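Long-range contacts in peroxidase (Cellulomonas bogoriensis 69B4 = DSM 16987, PDB 6QZO), which binds heme b and, as a member of the DyP-type family, probably acts as a peroxidase: residues 50-55 and 172-177; 215-220 and 331-336. All blocks are in the same frame, centred on the assembly; numbering follows the deposited sequence.

Contact 1: 50-55 and 172-177; sequences LVALDL and VRWVQR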
ATOM      1  N   LEU A  50       8.126   5.313   5.936  1.00 17.43           N
ATOM      2  CA  LEU A  50       9.412   5.783   6.485  1.00 17.61           C
ATOM      3  C   LEU A  50      10.380   5.911   5.313  1.00 17.50           C
ATOM      4  O   LEU A  50      10.689   4.866   4.688  1.00 17.62           O
ATOM      5  CB  LEU A  50       9.936   4.756   7.482  1.00 17.93           C
ATOM      6  CG  LEU A  50       9.280   4.596   8.840  1.00 18.38           C
ATOM      7  CD1 LEU A  50       9.417   5.829   9.677  1.00 18.57           C
ATOM      8  CD2 LEU A  50       7.839   4.142   8.786  1.00 19.13           C
ATOM      9  N   VAL A  51      10.795   7.143   5.016  1.00 16.91           N
ATOM     10  CA  VAL A  51      11.779   7.446   3.949  1.00 17.38           C
ATOM     11  C   VAL A  51      13.125   7.798   4.593  1.00 17.63           C
ATOM     12  O   VAL A  51      13.242   8.894   5.158  1.00 17.75           O
ATOM     13  CB  VAL A  51      11.277   8.566   3.023  1.00 17.58           C
ATOM     14  CG1 VAL A  51      12.209   8.757   1.840  1.00 17.66           C
ATOM     15  CG2 VAL A  51       9.853   8.293   2.536  1.00 17.85           C
ATOM     16  N   ALA A  52      14.077   6.872   4.533  1.00 17.57           N
ATOM     17  CA  ALA A  52      15.483   7.085   4.909  1.00 17.86           C
ATOM     18  C   ALA A  52      16.212   7.709   3.725  1.00 18.44           C
ATOM     19  O   ALA A  52      16.082   7.189   2.594  1.00 18.54           O
ATOM     20  CB  ALA A  52      16.132   5.784   5.325  1.00 17.74           C
ATOM     21  N   LEU A  53      16.958   8.785   3.983  1.00 18.70           N
ATOM     22  CA  LEU A  53      17.790   9.437   2.952  1.00 19.15           C
ATOM     23  C   LEU A  53      19.231   9.456   3.444  1.00 20.03           C
ATOM     24  O   LEU A  53      19.442   9.415   4.666  1.00 20.09           O
ATOM     25  CB  LEU A  53      17.250  10.841   2.664  1.00 19.09           C
ATOM     26  CG  LEU A  53      15.795  10.886   2.175  1.00 18.37           C
ATOM     27  CD1 LEU A  53      14.846  11.238   3.310  1.00 18.07           C
ATOM     28  CD2 LEU A  53      15.637  11.877   1.032  1.00 18.39           C
ATOM     29  N   ASP A  54      20.170   9.443   2.506  1.00 21.08           N
ATOM     30  CA  ASP A  54      21.619   9.599   2.778  1.00 21.80           C
ATOM     31  C   ASP A  54      22.078  10.943   2.213  1.00 22.97           C
ATOM     32  O   ASP A  54      21.739  11.273   1.067  1.00 23.99           O
ATOM     33  CB  ASP A  54      22.406   8.414   2.222  1.00 21.80           C
ATOM     34  CG  ASP A  54      22.352   7.184   3.091  1.00 21.51           C
ATOM     35  OD1 ASP A  54      21.966   7.305   4.280  1.00 21.60           O
ATOM     36  OD2 ASP A  54      22.685   6.111   2.563  1.00 21.57           O
ATOM     37  N   LEU A  55      22.805  11.718   3.004  1.00 24.08           N
ATOM     38  CA  LEU A  55      23.373  13.016   2.561  1.00 24.53           C
ATOM     39  C   LEU A  55      24.438  12.744   1.493  1.00 25.20           C
ATOM     40  O   LEU A  55      25.069  11.684   1.545  1.00 25.61           O
ATOM     41  CB  LEU A  55      23.945  13.746   3.781  1.00 24.41           C
ATOM     42  CG  LEU A  55      22.904  14.125   4.832  1.00 24.05           C
ATOM     43  CD1 LEU A  55      23.560  14.572   6.116  1.00 23.94           C
ATOM     44  CD2 LEU A  55      22.023  15.242   4.273  1.00 24.01           C
ATOM     45  N   VAL A 172      17.387   9.014  -1.632  1.00 22.17           N
ATOM     46  CA  VAL A 172      16.611   7.940  -0.951  1.00 21.26           C
ATOM     47  C   VAL A 172      17.540   6.741  -0.741  1.00 20.98           C
ATOM     48  O   VAL A 172      18.244   6.361  -1.685  1.00 20.37           O
ATOM     49  CB  VAL A 172      15.368   7.529  -1.756  1.00 20.91           C
ATOM     50  CG1 VAL A 172      14.662   6.342  -1.113  1.00 20.65           C
ATOM     51  CG2 VAL A 172      14.413   8.694  -1.929  1.00 21.03           C
ATOM     52  N   ARG A 173      17.538   6.189   0.473  1.00 20.68           N
ATOM     53  CA  ARG A 173      18.295   4.964   0.818  1.00 20.85           C
ATOM     54  C   ARG A 173      17.312   3.788   0.827  1.00 19.70           C
ATOM     55  O   ARG A 173      17.589   2.758   0.178  1.00 19.45           O
ATOM     56  CB  ARG A 173      18.969   5.168   2.176  1.00 21.55           C
ATOM     57  CG  ARG A 173      19.778   3.965   2.639  1.00 22.40           C
ATOM     58  CD  ARG A 173      20.281   4.151   4.054  1.00 22.78           C
ATOM     59  NE  ARG A 173      20.988   2.942   4.431  1.00 23.44           N
ATOM     60  CZ  ARG A 173      22.235   2.645   4.078  1.00 24.19           C
ATOM     61  NH1 ARG A 173      22.951   3.483   3.348  1.00 24.58           N
ATOM     62  NH2 ARG A 173      22.772   1.503   4.467  1.00 24.98           N
ATOM     63  N   TRP A 174      16.202   3.960   1.549  1.00 18.37           N
ATOM     64  CA  TRP A 174      15.077   2.994   1.560  1.00 17.48           C
ATOM     65  C   TRP A 174      13.774   3.711   1.890  1.00 17.08           C
ATOM     66  O   TRP A 174      13.806   4.855   2.407  1.00 17.16           O
ATOM     67  CB  TRP A 174      15.331   1.820   2.514  1.00 17.13           C
ATOM     68  CG  TRP A 174      15.790   2.131   3.914  1.00 16.77           C
ATOM     69  CD1 TRP A 174      17.040   1.890   4.411  1.00 16.46           C
ATOM     70  CD2 TRP A 174      15.009   2.608   5.031  1.00 16.10           C
ATOM     71  NE1 TRP A 174      17.102   2.211   5.734  1.00 16.41           N
ATOM     72  CE2 TRP A 174      15.876   2.655   6.149  1.00 16.17           C
ATOM     73  CE3 TRP A 174      13.689   3.033   5.205  1.00 15.97           C
ATOM     74  CZ2 TRP A 174      15.463   3.111   7.405  1.00 15.82           C
ATOM     75  CZ3 TRP A 174      13.277   3.471   6.451  1.00 15.84           C
ATOM     76  CH2 TRP A 174      14.153   3.510   7.536  1.00 15.60           C
ATOM     77  N   VAL A 175      12.676   3.044   1.556  1.00 16.72           N
ATOM     78  CA  VAL A 175      11.273   3.422   1.897  1.00 16.68           C
ATOM     79  C   VAL A 175      10.580   2.157   2.381  1.00 17.20           C
ATOM     80  O   VAL A 175      10.569   1.167   1.631  1.00 17.77           O
ATOM     81  CB  VAL A 175      10.526   4.010   0.694  1.00 16.40           C
ATOM     82  CG1 VAL A 175       9.143   4.492   1.079  1.00 16.25           C
ATOM     83  CG2 VAL A 175      11.313   5.115   0.012  1.00 16.52           C
ATOM     84  N   GLN A 176      10.053   2.200   3.603  1.00 17.85           N
ATOM     85  CA  GLN A 176       9.258   1.113   4.210  1.00 18.07           C
ATOM     86  C   GLN A 176       7.829   1.632   4.334  1.00 18.88           C
ATOM     87  O   GLN A 176       7.637   2.687   4.938  1.00 19.37           O
ATOM     88  CB  GLN A 176       9.868   0.714   5.553  1.00 18.29           C
ATOM     89  CG  GLN A 176      11.290   0.176   5.408  1.00 18.59           C
ATOM     90  CD  GLN A 176      11.795  -0.418   6.701  1.00 18.83           C
ATOM     91  OE1 GLN A 176      11.220  -1.360   7.245  1.00 18.78           O
ATOM     92  NE2 GLN A 176      12.881   0.143   7.213  1.00 18.94           N
ATOM     93  N   ARG A 177       6.876   0.916   3.735  1.00 19.86           N
ATOM     94  CA  ARG A 177       5.448   1.290   3.667  1.00 20.30           C
ATOM     95  C   ARG A 177       4.692   0.320   4.566  1.00 19.73           C
ATOM     96  O   ARG A 177       5.039  -0.874   4.588  1.00 19.81           O
ATOM     97  CB  ARG A 177       4.961   1.228   2.213  1.00 21.45           C
ATOM     98  CG  ARG A 177       5.946   1.846   1.228  1.00 22.79           C
ATOM     99  CD  ARG A 177       5.444   1.773  -0.213  1.00 23.78           C
ATOM    100  NE  ARG A 177       6.197   2.625  -1.094  1.00 24.31           N
ATOM    101  CZ  ARG A 177       6.099   3.947  -1.154  1.00 24.54           C
ATOM    102  NH1 ARG A 177       5.316   4.616  -0.312  1.00 24.75           N
ATOM    103  NH2 ARG A 177       6.852   4.593  -2.034  1.00 24.06           N
TER
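Ala52 O is gripped by two successive backbone N-H groups: Arg173 N gives a nearly straight bond of 2.8 Å, while the bond from Trp174 N is weak at 3.4 Å. With two residues set against one, this is a classic beta bulge in the antiparallel pairing of strands 47-55 and 170-179. Beyond it the ladder is regular, and Leu50 N and Leu50 O both bond to the backbone of Gln176. The two strands belong to the four-stranded antiparallel sheet of the N-terminal ferredoxin-like half of the DyP fold, with 170-179 as its edge strand within the chain. At the bulge Arg173 is extended as far as NE, with CG anti to the backbone N (chi1 180°), which carries the chain past the Asp54 carboxylate; the turn at chi4 then brings NH1 to 2.8 Å from Asp54 OD2. That oxygen accepts through its syn lone pair, close to the guanidinium plane, and Arg173 NE goes instead to Cys139 O. A methionine in place of Arg173 would probably leave the Asp54 carboxylate without this charged mate. Next along, the Trp174 indole lies across Ala52, whose CB sits 3.3 Å from the centroid of the six-membered ring, a CH-pi contact; Gln176 NE2 stands over the opposite face. On the other side of the sheet Val51 and Val175 lie side by side, CG2 of Val51 4.1 Å from CG1 of Val175.

Contact 2: 215-220 and 331-336; sequences LWHRDG and YQRDVD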
ATOM      1  N   LEU A 215       9.570   9.002  27.490  1.00 28.64           N
ATOM      2  CA  LEU A 215       9.440   9.238  26.032  1.00 27.73           C
ATOM      3  C   LEU A 215      10.257  10.463  25.620  1.00 29.01           C
ATOM      4  O   LEU A 215      11.042  10.377  24.646  1.00 29.90           O
ATOM      5  CB  LEU A 215       7.955   9.452  25.714  1.00 27.33           C
ATOM      6  CG  LEU A 215       7.638   9.836  24.270  1.00 26.02           C
ATOM      7  CD1 LEU A 215       8.112   8.743  23.337  1.00 25.44           C
ATOM      8  CD2 LEU A 215       6.155  10.109  24.093  1.00 26.06           C
ATOM      9  N   TRP A 216      10.040  11.571  26.324  1.00 30.95           N
ATOM     10  CA  TRP A 216      10.504  12.932  25.949  1.00 31.34           C
ATOM     11  C   TRP A 216      11.798  13.271  26.700  1.00 33.82           C
ATOM     12  O   TRP A 216      11.833  13.079  27.931  1.00 34.35           O
ATOM     13  CB  TRP A 216       9.409  13.949  26.266  1.00 30.76           C
ATOM     14  CG  TRP A 216       8.105  13.759  25.547  1.00 29.67           C
ATOM     15  CD1 TRP A 216       6.867  13.718  26.122  1.00 29.51           C
ATOM     16  CD2 TRP A 216       7.888  13.659  24.124  1.00 28.35           C
ATOM     17  NE1 TRP A 216       5.900  13.598  25.162  1.00 29.30           N
ATOM     18  CE2 TRP A 216       6.494  13.563  23.929  1.00 28.70           C
ATOM     19  CE3 TRP A 216       8.721  13.652  23.001  1.00 27.47           C
ATOM     20  CZ2 TRP A 216       5.923  13.443  22.658  1.00 28.36           C
ATOM     21  CZ3 TRP A 216       8.161  13.547  21.745  1.00 26.86           C
ATOM     22  CH2 TRP A 216       6.780  13.432  21.578  1.00 27.44           C
ATOM     23  N   HIS A 217      12.812  13.748  25.974  1.00 35.54           N
ATOM     24  CA  HIS A 217      14.048  14.361  26.525  1.00 37.57           C
ATOM     25  C   HIS A 217      13.673  15.746  27.062  1.00 40.08           C
ATOM     26  O   HIS A 217      13.021  16.507  26.319  1.00 40.27           O
ATOM     27  CB  HIS A 217      15.120  14.404  25.427  1.00 37.55           C
ATOM     28  CG  HIS A 217      16.505  14.708  25.885  1.00 37.64           C
ATOM     29  ND1 HIS A 217      16.995  16.009  25.993  1.00 37.44           N
ATOM     30  CD2 HIS A 217      17.527  13.881  26.192  1.00 37.57           C
ATOM     31  CE1 HIS A 217      18.261  15.962  26.362  1.00 38.39           C
ATOM     32  NE2 HIS A 217      18.615  14.666  26.509  1.00 38.22           N
ATOM     33  N   ARG A 218      14.027  16.057  28.317  1.00 43.63           N
ATOM     34  CA  ARG A 218      13.726  17.376  28.932  1.00 46.09           C
ATOM     35  C   ARG A 218      15.031  18.131  29.215  1.00 47.15           C
ATOM     36  O   ARG A 218      15.458  18.898  28.328  1.00 46.99           O
ATOM     37  CB  ARG A 218      12.857  17.180  30.175  1.00 48.53           C
ATOM     38  CG  ARG A 218      11.375  17.006  29.878  1.00 50.19           C
ATOM     39  CD  ARG A 218      10.546  17.022  31.157  1.00 52.85           C
ATOM     40  NE  ARG A 218      10.338  18.355  31.737  1.00 53.39           N
ATOM     41  CZ  ARG A 218       9.372  19.212  31.398  1.00 53.44           C
ATOM     42  NH1 ARG A 218       8.493  18.918  30.456  1.00 52.65           N
ATOM     43  NH2 ARG A 218       9.269  20.376  32.019  1.00 55.04           N
ATOM     44  N   ASP A 219      15.653  17.924  30.381  1.00 48.06           N
ATOM     45  CA  ASP A 219      16.674  18.859  30.939  1.00 49.23           C
ATOM     46  C   ASP A 219      18.077  18.470  30.452  1.00 47.42           C
ATOM     47  O   ASP A 219      18.899  19.383  30.226  1.00 46.27           O
ATOM     48  CB  ASP A 219      16.609  18.925  32.471  1.00 52.13           C
ATOM     49  CG  ASP A 219      16.711  17.583  33.185  1.00 53.37           C
ATOM     50  OD1 ASP A 219      15.869  16.706  32.930  1.00 54.73           O
ATOM     51  OD2 ASP A 219      17.621  17.435  34.038  1.00 54.94           O
ATOM     52  N   GLY A 220      18.335  17.171  30.283  1.00 45.00           N
ATOM     53  CA  GLY A 220      19.696  16.613  30.161  1.00 43.61           C
ATOM     54  C   GLY A 220      20.481  17.175  28.986  1.00 41.90           C
ATOM     55  O   GLY A 220      19.931  17.950  28.192  1.00 40.44           O
ATOM     56  N   TYR A 331       9.524   4.701  20.061  1.00 19.38           N
ATOM     57  CA  TYR A 331      10.011   6.009  20.558  1.00 20.06           C
ATOM     58  C   TYR A 331      10.264   5.917  22.066  1.00 20.85           C
ATOM     59  O   TYR A 331       9.427   5.354  22.786  1.00 21.31           O
ATOM     60  CB  TYR A 331       9.003   7.111  20.258  1.00 19.74           C
ATOM     61  CG  TYR A 331       8.800   7.376  18.791  1.00 19.16           C
ATOM     62  CD1 TYR A 331       9.698   8.149  18.078  1.00 18.89           C
ATOM     63  CD2 TYR A 331       7.696   6.877  18.126  1.00 18.61           C
ATOM     64  CE1 TYR A 331       9.524   8.397  16.732  1.00 18.50           C
ATOM     65  CE2 TYR A 331       7.510   7.106  16.779  1.00 18.32           C
ATOM     66  CZ  TYR A 331       8.427   7.873  16.079  1.00 18.11           C
ATOM     67  OH  TYR A 331       8.224   8.146  14.754  1.00 18.09           O
ATOM     68  N   GLN A 332      11.396   6.459  22.513  1.00 21.71           N
ATOM     69  CA  GLN A 332      11.845   6.423  23.934  1.00 22.56           C
ATOM     70  C   GLN A 332      12.885   7.531  24.161  1.00 23.79           C
ATOM     71  O   GLN A 332      13.526   7.950  23.170  1.00 24.67           O
ATOM     72  CB  GLN A 332      12.384   5.026  24.257  1.00 22.14           C
ATOM     73  CG  GLN A 332      13.504   4.556  23.339  1.00 21.64           C
ATOM     74  CD  GLN A 332      13.009   4.010  22.019  1.00 21.11           C
ATOM     75  OE1 GLN A 332      12.157   3.123  21.966  1.00 21.12           O
ATOM     76  NE2 GLN A 332      13.555   4.530  20.938  1.00 20.15           N
ATOM     77  N   ARG A 333      13.058   7.993  25.404  1.00 25.30           N
ATOM     78  CA  ARG A 333      14.056   9.047  25.744  1.00 26.58           C
ATOM     79  C   ARG A 333      15.456   8.556  25.339  1.00 25.96           C
ATOM     80  O   ARG A 333      16.171   9.332  24.704  1.00 26.20           O
ATOM     81  CB  ARG A 333      14.007   9.413  27.233  1.00 28.55           C
ATOM     82  CG  ARG A 333      14.883  10.602  27.616  1.00 30.20           C
ATOM     83  CD  ARG A 333      14.983  10.871  29.116  1.00 31.90           C
ATOM     84  NE  ARG A 333      14.501   9.846  30.044  1.00 33.73           N
ATOM     85  CZ  ARG A 333      15.221   8.836  30.551  1.00 35.07           C
ATOM     86  NH1 ARG A 333      16.502   8.685  30.247  1.00 36.10           N
ATOM     87  NH2 ARG A 333      14.651   7.985  31.381  1.00 35.78           N
ATOM     88  N   ASP A 334      15.801   7.304  25.666  1.00 25.62           N
ATOM     89  CA  ASP A 334      17.187   6.767  25.572  1.00 25.41           C
ATOM     90  C   ASP A 334      17.129   5.309  25.103  1.00 24.62           C
ATOM     91  O   ASP A 334      16.664   4.454  25.872  1.00 24.56           O
ATOM     92  CB  ASP A 334      17.916   6.947  26.910  1.00 26.35           C
ATOM     93  CG  ASP A 334      19.348   6.431  26.962  1.00 26.89           C
ATOM     94  OD1 ASP A 334      19.732   5.623  26.085  1.00 27.33           O
ATOM     95  OD2 ASP A 334      20.068   6.826  27.900  1.00 27.79           O
ATOM     96  N   VAL A 335      17.623   5.035  23.889  1.00 23.99           N
ATOM     97  CA  VAL A 335      17.574   3.688  23.235  1.00 23.68           C
ATOM     98  C   VAL A 335      18.294   2.668  24.129  1.00 23.70           C
ATOM     99  O   VAL A 335      17.715   1.611  24.406  1.00 22.97           O
ATOM    100  CB  VAL A 335      18.191   3.719  21.826  1.00 23.44           C
ATOM    101  CG1 VAL A 335      18.160   2.349  21.167  1.00 23.17           C
ATOM    102  CG2 VAL A 335      17.517   4.755  20.935  1.00 23.00           C
ATOM    103  N   ASP A 336      19.509   2.997  24.558  1.00 24.21           N
ATOM    104  CA  ASP A 336      20.436   2.100  25.309  1.00 24.81           C
ATOM    105  C   ASP A 336      19.840   1.707  26.662  1.00 24.68           C
ATOM    106  O   ASP A 336      20.040   0.557  27.080  1.00 24.76           O
ATOM    107  CB  ASP A 336      21.802   2.762  25.516  1.00 25.60           C
ATOM    108  CG  ASP A 336      22.728   2.627  24.310  1.00 25.84           C
ATOM    109  OD1 ASP A 336      22.665   1.614  23.641  1.00 27.17           O
ATOM    110  OD2 ASP A 336      23.536   3.517  24.084  1.00 27.16           O
TER
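Contact 2 is a buried packing contact between the loop ahead of strand 229-238 and the end of strand 323-332, where the chain turns out of the sheet toward helix 335-338. Its apolar part is one methyl group: Leu215 CD1 rests 3.6 Å from Tyr331 CB, the two side chains side by side and pointing the same way. The Tyr331 ring continues beyond the leucine, and its hydroxyl bonds to Gln146. Leu215 also lays CD2 over one face of the neighbouring Trp216 indole, so its two methyls serve different neighbours. Strand 323-332 is an inner strand of the four-stranded antiparallel sheet in the C-terminal half of the DyP fold, the half that holds the heme, and Asp334 is the N-cap of the helix that follows, its OD1 accepting from Ala337 N. Between strand and helix, Arg333 meets the loop with its aliphatic stem. Having CG anti to the backbone N (chi1 -173°) brings that carbon to 4.0 Å from His217 CA and 3.9 Å from Trp216 O. The arginine then bends sharply at chi3 (13°), and its NE bonds to Asp213 O, just before the loop segment. Leu215 O comes within 3.2 Å of Arg333 N, but the angle is too poor for a hydrogen bond; this carbonyl accepts instead from the hydroxyl of Thr229.

The two contacts follow one another along the chain, contact 1 closing before contact 2 opens, and fall in the N-terminal and C-terminal halves of the protein. Each involves one four-stranded antiparallel sheet of strand order 2-3-1-4, a repeated topology that marks the two related halves of a DyP-type peroxidase. Contact 1 pairs two strands within its sheet; contact 2 lays a loop on the end of a strand. Their centres are 24 Å apart and their nearest atoms about 6 Å, without touching. Strand 229-238 touches both, through Met231, which meets Leu50 and Tyr331. The heme is closer to contact 2, about 8 Å from the Gln332 side chain against about 12 Å from that of Gln176.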